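Sel1 repeat family protein (Pseudomonas aeruginosa, PDB 6LCH) probably serves as an immunity protein that binds and neutralises the type VI secretion effector PldB, protecting the producing bacterium from its toxicity. Local coordinates at residues K52-E55 with A61-N64. Sequence-based numbering, arbitrary orientation.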
loop_
_atom_site.group_PDB
_atom_site.type_symbol
_atom_site.label_atom_id
_atom_site.label_comp_id
_atom_site.label_asym_id
_atom_site.label_seq_id
_atom_site.Cartn_x
_atom_site.Cartn_y
_atom_site.Cartn_z
ATOM N N LYS A 52 -17.427 -3.632 -17.119
ATOM C CA LYS A 52 -17.407 -4.863 -17.903
ATOM C C LYS A 52 -16.506 -5.908 -17.258
ATOM O O LYS A 52 -16.873 -7.085 -17.158
ATOM C CB LYS A 52 -16.938 -4.567 -19.329
ATOM C CG LYS A 52 -18.019 -4.049 -20.267
ATOM C CD LYS A 52 -17.450 -3.755 -21.657
ATOM C CE LYS A 52 -16.758 -2.395 -21.713
ATOM N NZ LYS A 52 -16.025 -2.155 -22.994
ATOM N N ALA A 53 -15.323 -5.493 -16.803
ATOM C CA ALA A 53 -14.439 -6.424 -16.117
ATOM C C ALA A 53 -15.036 -6.863 -14.785
ATOM O O ALA A 53 -14.925 -8.035 -14.406
ATOM C CB ALA A 53 -13.066 -5.786 -15.917
ATOM N N ALA A 54 -15.688 -5.938 -14.074
ATOM C CA ALA A 54 -16.255 -6.262 -12.765
ATOM C C ALA A 54 -17.375 -7.286 -12.880
ATOM O O ALA A 54 -17.519 -8.156 -12.015
ATOM C CB ALA A 54 -16.766 -4.991 -12.089
ATOM N N GLU A 55 -18.190 -7.188 -13.934
ATOM C CA GLU A 55 -19.274 -8.143 -14.132
ATOM C C GLU A 55 -18.763 -9.534 -14.472
ATOM O O GLU A 55 -19.493 -10.510 -14.284
ATOM C CB GLU A 55 -20.222 -7.672 -15.239
ATOM C CG GLU A 55 -20.771 -6.265 -15.085
ATOM C CD GLU A 55 -21.069 -5.889 -13.649
ATOM O OE1 GLU A 55 -20.581 -4.828 -13.206
ATOM O OE2 GLU A 55 -21.797 -6.643 -12.965
ATOM N N ALA A 61 -10.568 -4.710 -10.855
ATOM C CA ALA A 61 -11.486 -3.790 -11.518
ATOM C C ALA A 61 -12.591 -3.336 -10.574
ATOM O O ALA A 61 -12.988 -2.168 -10.593
ATOM C CB ALA A 61 -12.078 -4.451 -12.762
ATOM N N MET A 62 -13.106 -4.252 -9.745
ATOM C CA MET A 62 -14.098 -3.878 -8.740
ATOM C C MET A 62 -13.518 -2.885 -7.745
ATOM O O MET A 62 -14.170 -1.898 -7.381
ATOM C CB MET A 62 -14.589 -5.122 -7.998
ATOM C CG MET A 62 -15.402 -6.067 -8.839
ATOM S SD MET A 62 -16.110 -7.375 -7.837
ATOM C CE MET A 62 -14.709 -8.384 -7.448
ATOM N N HIS A 63 -12.296 -3.145 -7.283
ATOM C CA HIS A 63 -11.641 -2.238 -6.349
ATOM C C HIS A 63 -11.421 -0.866 -6.980
ATOM O O HIS A 63 -11.784 0.163 -6.399
ATOM C CB HIS A 63 -10.320 -2.856 -5.889
ATOM C CG HIS A 63 -9.454 -1.923 -5.100
ATOM N ND1 HIS A 63 -9.593 -1.749 -3.740
ATOM C CD2 HIS A 63 -8.434 -1.115 -5.480
ATOM C CE1 HIS A 63 -8.701 -0.871 -3.316
ATOM N NE2 HIS A 63 -7.985 -0.471 -4.353
ATOM N N ASN A 64 -10.832 -0.833 -8.179
ATOM C CA ASN A 64 -10.543 0.445 -8.825
ATOM C C ASN A 64 -11.819 1.221 -9.119
ATOM O O ASN A 64 -11.870 2.439 -8.923
ATOM C CB ASN A 64 -9.759 0.224 -10.117
ATOM C CG ASN A 64 -8.290 -0.003 -9.871
ATOM O OD1 ASN A 64 -7.889 -0.395 -8.777
ATOM N ND2 ASN A 64 -7.473 0.235 -10.891
#
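The methyl of A61 points almost straight at the methyl of A53, which meets it with its flank, CB to CB at 3.6 Å, where the last turn of helix 43-55 lies against the first turns of helix 59-70. A61 CB also lies beside the peptide joining A53 and A54, 4.1 Å from A54 N. One residue further along each helix, the CB of A54 touches the side of the M62 chain, 3.7 Å from CG, and the same CG lies 4.0 Å from A54 CA. With CG anti to its own carbonyl carbon (chi1 -68°), M62 presents that methylene to A54, and the chain bends at chi3. Such close approach, with the CA atoms of A54 and M62 5.2 Å apart, is characteristic of the small alanines at helix interfaces in Sel1 repeats, the TPR-like helical hairpins that stack into a solenoid; here a short turn links the two helices. No hydrogen bond crosses the interface, and all four touching residues are buried. Helix 22-34 closes the alanine side, with A24 and W27 on A53 and Y28 on A61, while L87 of helix 81-93 packs on both A54 and M62.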